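PDB 4HVT: post-proline cleaving enzyme, which probably acts as a serine-type oligopeptidase of the prolyl oligopeptidase family, cutting short peptides on the carboxyl side of proline. Local coordinates for residues N280-A292 and V323-K337. Numbering follows the deposited sequence.
Sequences NLKLQKINMPSDA and VALHFTDLLKTESDK
Gln284, on the outermost strand 282-285 of its sheet, meets Leu331 at about a right angle: its amide end rests on one methyl, with OE1 3.5 Å from Leu331 CD1. The other methyl, CD2, touches the carbonyl oxygen of Lys285, so the leucine fork spans two residues of the passing chain. Ile286 runs side by side with Leu330, both pointing the same way, and its CG2 comes within 4.1 Å of Leu330 CD2. Here the backbones join: Asn287 N donates to Leu330 O over 2.8 Å in a nearly straight bond (160° at the hydrogen), and Ile286 CA adds a CH...O contact to the same oxygen. Having CG anti to its own nitrogen (chi1 -170°) sets the Asn287 side chain against Lys332 O, which CB and ND2 both approach to 3.6 Å without a hydrogen bond, and a water links ND2 to Glu334 N. The backbone oxygen of Asn287 accepts from Lys337 NZ at 2.7 Å, with the donor in the carbonyl plane. The same ammonium also donates to Asp329 O and Lys332 O, so three carbonyls from both segments grip this buried charge and tie the 327-337 turns together. Met288 CG lies 3.7 Å from Leu330 CD2. Beyond it the chain folds at its last two torsions, turning the sulfur toward Lys337 CE, 3.9 Å from SD, and the methyls of Leu330 and Leu325. Leu325 CD1 is 4.2 Å from Met288 SD. The contact joins two successive blades of the N-terminal beta-propeller, each a four-stranded antiparallel sheet, packing the link from outer strand 282-285 to inner strand 293-298 against the connection between 322-326 and 341-344. Ile273 on strand 269-275 also touches Leu331, and Trp304 and Trp310 pack against Met288.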
# COMPACT_ATOMS: atom_id res chain seq x y z
N ASN A 280 -8.48 15.13 34.40
CA ASN A 280 -7.45 15.73 33.62
C ASN A 280 -7.04 14.63 32.66
O ASN A 280 -7.02 13.46 33.03
CB ASN A 280 -6.23 16.13 34.47
CG ASN A 280 -6.49 17.33 35.39
OD1 ASN A 280 -7.23 18.25 35.05
ND2 ASN A 280 -5.84 17.33 36.56
N LEU A 281 -6.70 15.00 31.45
CA LEU A 281 -6.06 14.04 30.54
C LEU A 281 -4.69 13.61 31.06
O LEU A 281 -4.01 14.36 31.79
CB LEU A 281 -5.98 14.65 29.14
CG LEU A 281 -7.28 15.11 28.50
CD1 LEU A 281 -7.00 15.84 27.19
CD2 LEU A 281 -8.15 13.87 28.29
N LYS A 282 -4.27 12.39 30.71
CA LYS A 282 -3.00 11.85 31.14
C LYS A 282 -2.26 11.32 29.92
O LYS A 282 -2.85 10.57 29.12
CB LYS A 282 -3.21 10.69 32.13
CG LYS A 282 -2.05 10.58 33.12
CD LYS A 282 -2.19 9.39 34.14
CE LYS A 282 -3.47 8.58 34.05
NZ LYS A 282 -3.52 7.55 35.15
N LEU A 283 -1.02 11.74 29.76
CA LEU A 283 -0.21 11.29 28.65
C LEU A 283 1.06 10.65 29.22
O LEU A 283 1.86 11.32 29.92
CB LEU A 283 0.17 12.48 27.78
CG LEU A 283 1.04 12.23 26.57
CD1 LEU A 283 0.26 11.54 25.45
CD2 LEU A 283 1.52 13.57 26.03
N GLN A 284 1.24 9.36 28.90
CA GLN A 284 2.30 8.58 29.48
C GLN A 284 3.10 7.84 28.41
O GLN A 284 2.52 7.20 27.56
CB GLN A 284 1.78 7.63 30.50
CG GLN A 284 1.23 8.33 31.73
CD GLN A 284 0.60 7.32 32.66
OE1 GLN A 284 -0.52 6.80 32.40
NE2 GLN A 284 1.33 6.97 33.70
N LYS A 285 4.42 7.99 28.49
CA LYS A 285 5.32 7.47 27.47
C LYS A 285 5.46 5.97 27.56
O LYS A 285 5.64 5.41 28.64
CB LYS A 285 6.71 8.14 27.60
CG LYS A 285 7.62 7.92 26.40
CD LYS A 285 8.97 8.66 26.65
CE LYS A 285 9.61 9.10 25.35
NZ LYS A 285 9.73 7.94 24.42
N ILE A 286 5.29 5.30 26.41
CA ILE A 286 5.45 3.85 26.32
C ILE A 286 6.95 3.49 26.28
O ILE A 286 7.73 4.12 25.55
CB ILE A 286 4.71 3.31 25.06
CG1 ILE A 286 3.23 3.34 25.30
CG2 ILE A 286 5.19 1.91 24.69
CD1 ILE A 286 2.43 3.16 24.06
N ASN A 287 7.31 2.53 27.13
CA ASN A 287 8.64 1.98 27.21
C ASN A 287 8.67 0.64 26.45
O ASN A 287 8.31 -0.43 27.00
CB ASN A 287 9.03 1.79 28.69
CG ASN A 287 10.52 1.45 28.85
OD1 ASN A 287 11.18 1.13 27.88
ND2 ASN A 287 11.04 1.58 30.08
N MET A 288 8.98 0.76 25.16
CA MET A 288 9.22 -0.38 24.28
C MET A 288 10.37 -0.02 23.35
O MET A 288 10.75 1.17 23.23
CB MET A 288 7.97 -0.73 23.42
CG MET A 288 6.75 -1.25 24.20
SD MET A 288 7.04 -2.89 24.91
CE MET A 288 6.84 -3.83 23.39
N PRO A 289 11.00 -1.03 22.74
CA PRO A 289 12.04 -0.69 21.76
C PRO A 289 11.54 0.35 20.74
O PRO A 289 10.42 0.26 20.26
CB PRO A 289 12.38 -2.06 21.12
CG PRO A 289 12.04 -3.06 22.17
CD PRO A 289 10.77 -2.48 22.80
N SER A 290 12.38 1.32 20.38
CA SER A 290 11.93 2.42 19.57
C SER A 290 11.48 2.04 18.16
O SER A 290 10.67 2.75 17.59
CB SER A 290 13.02 3.49 19.47
OG SER A 290 14.18 3.00 18.83
N ASP A 291 11.93 0.88 17.65
CA ASP A 291 11.52 0.40 16.33
C ASP A 291 10.56 -0.77 16.41
O ASP A 291 10.25 -1.37 15.38
CB ASP A 291 12.71 0.09 15.41
CG ASP A 291 13.73 -0.87 16.04
OD1 ASP A 291 13.62 -1.30 17.21
OD2 ASP A 291 14.66 -1.25 15.28
N ALA A 292 10.06 -1.09 17.61
CA ALA A 292 8.95 -2.05 17.73
C ALA A 292 7.64 -1.37 17.34
O ALA A 292 7.51 -0.15 17.53
CB ALA A 292 8.91 -2.60 19.13
N VAL A 323 5.73 -10.28 20.27
CA VAL A 323 5.48 -10.45 21.69
C VAL A 323 4.09 -9.88 22.08
O VAL A 323 3.47 -9.12 21.30
CB VAL A 323 6.54 -9.69 22.54
CG1 VAL A 323 7.98 -10.14 22.20
CG2 VAL A 323 6.40 -8.18 22.33
N ALA A 324 3.59 -10.34 23.23
CA ALA A 324 2.37 -9.86 23.76
C ALA A 324 2.61 -9.49 25.19
O ALA A 324 3.46 -10.09 25.88
CB ALA A 324 1.33 -10.94 23.72
N LEU A 325 1.86 -8.49 25.62
CA LEU A 325 1.91 -8.04 27.02
C LEU A 325 0.62 -7.34 27.39
O LEU A 325 -0.10 -6.76 26.59
CB LEU A 325 3.09 -7.12 27.34
CG LEU A 325 3.28 -5.77 26.65
CD1 LEU A 325 4.29 -4.87 27.34
CD2 LEU A 325 3.64 -5.89 25.13
N HIS A 326 0.35 -7.33 28.66
CA HIS A 326 -0.76 -6.51 29.17
C HIS A 326 -0.50 -5.03 28.94
O HIS A 326 0.66 -4.56 29.06
CB HIS A 326 -0.97 -6.72 30.67
CG HIS A 326 -2.29 -6.22 31.15
ND1 HIS A 326 -2.48 -5.01 31.79
CD2 HIS A 326 -3.51 -6.83 31.15
CE1 HIS A 326 -3.75 -4.86 32.09
NE2 HIS A 326 -4.41 -5.95 31.70
N PHE A 327 -1.53 -4.25 28.58
CA PHE A 327 -1.25 -2.83 28.17
C PHE A 327 -0.60 -2.01 29.29
O PHE A 327 0.20 -1.17 28.99
CB PHE A 327 -2.50 -2.10 27.64
CG PHE A 327 -3.45 -1.64 28.75
CD1 PHE A 327 -4.42 -2.48 29.27
CD2 PHE A 327 -3.35 -0.37 29.24
CE1 PHE A 327 -5.26 -2.09 30.29
CE2 PHE A 327 -4.19 0.05 30.26
CZ PHE A 327 -5.13 -0.79 30.79
N THR A 328 -0.87 -2.35 30.54
CA THR A 328 -0.30 -1.61 31.69
C THR A 328 1.22 -1.78 31.74
O THR A 328 1.92 -0.87 32.17
CB THR A 328 -0.88 -2.00 33.04
OG1 THR A 328 -0.66 -3.40 33.28
CG2 THR A 328 -2.36 -1.65 33.05
N ASP A 329 1.73 -2.91 31.26
CA ASP A 329 3.17 -3.14 31.25
C ASP A 329 3.87 -2.28 30.20
O ASP A 329 5.08 -2.12 30.26
CB ASP A 329 3.54 -4.60 31.04
CG ASP A 329 3.50 -5.43 32.31
OD1 ASP A 329 3.44 -4.87 33.43
OD2 ASP A 329 3.57 -6.64 32.16
N LEU A 330 3.13 -1.68 29.27
CA LEU A 330 3.76 -0.73 28.34
C LEU A 330 4.41 0.45 29.01
O LEU A 330 5.36 0.99 28.48
CB LEU A 330 2.75 -0.17 27.37
CG LEU A 330 2.19 -1.14 26.33
CD1 LEU A 330 1.03 -0.53 25.56
CD2 LEU A 330 3.26 -1.59 25.37
N LEU A 331 3.88 0.82 30.16
CA LEU A 331 4.36 2.02 30.91
C LEU A 331 5.46 1.73 31.90
O LEU A 331 5.94 2.67 32.58
CB LEU A 331 3.13 2.66 31.57
CG LEU A 331 2.02 3.06 30.58
CD1 LEU A 331 0.87 3.79 31.29
CD2 LEU A 331 2.60 3.91 29.45
N LYS A 332 5.86 0.47 32.03
CA LYS A 332 6.72 0.02 33.11
C LYS A 332 8.13 -0.20 32.61
O LYS A 332 8.38 -0.45 31.40
CB LYS A 332 6.20 -1.29 33.73
CG LYS A 332 4.80 -1.17 34.31
CD LYS A 332 4.49 -2.27 35.30
CE LYS A 332 3.06 -2.13 35.82
NZ LYS A 332 2.90 -2.78 37.15
N THR A 333 9.08 -0.12 33.55
CA THR A 333 10.46 -0.50 33.22
C THR A 333 10.51 -1.99 32.93
O THR A 333 9.61 -2.74 33.33
CB THR A 333 11.43 -0.24 34.38
OG1 THR A 333 10.97 -0.94 35.56
CG2 THR A 333 11.50 1.26 34.66
N GLU A 334 11.56 -2.39 32.24
CA GLU A 334 11.84 -3.81 32.02
C GLU A 334 11.76 -4.63 33.32
O GLU A 334 11.19 -5.72 33.33
CB GLU A 334 13.20 -3.99 31.35
CG GLU A 334 13.71 -5.44 31.31
CD GLU A 334 15.11 -5.60 30.72
OE1 GLU A 334 15.51 -4.80 29.85
OE2 GLU A 334 15.82 -6.53 31.10
N SER A 335 12.31 -4.09 34.41
CA SER A 335 12.22 -4.74 35.76
C SER A 335 10.79 -5.01 36.24
O SER A 335 10.54 -6.02 36.89
CB SER A 335 12.92 -3.91 36.84
OG SER A 335 14.27 -4.26 36.93
N ASP A 336 9.89 -4.07 35.97
CA ASP A 336 8.51 -4.19 36.38
C ASP A 336 7.58 -4.89 35.32
O ASP A 336 6.40 -5.06 35.64
CB ASP A 336 7.96 -2.79 36.80
CG ASP A 336 8.67 -2.17 38.08
OD1 ASP A 336 9.20 -2.91 38.91
OD2 ASP A 336 8.66 -0.92 38.27
N LYS A 337 8.08 -5.31 34.12
CA LYS A 337 7.23 -5.97 32.99
C LYS A 337 6.85 -7.50 32.98
O LYS A 337 7.12 -8.31 31.98
CB LYS A 337 7.83 -5.78 31.63
CG LYS A 337 7.63 -4.44 30.97
CD LYS A 337 8.28 -4.49 29.60
CE LYS A 337 7.65 -3.46 28.71
NZ LYS A 337 7.92 -2.06 29.17
O HOH W 1 13.54 -0.19 30.98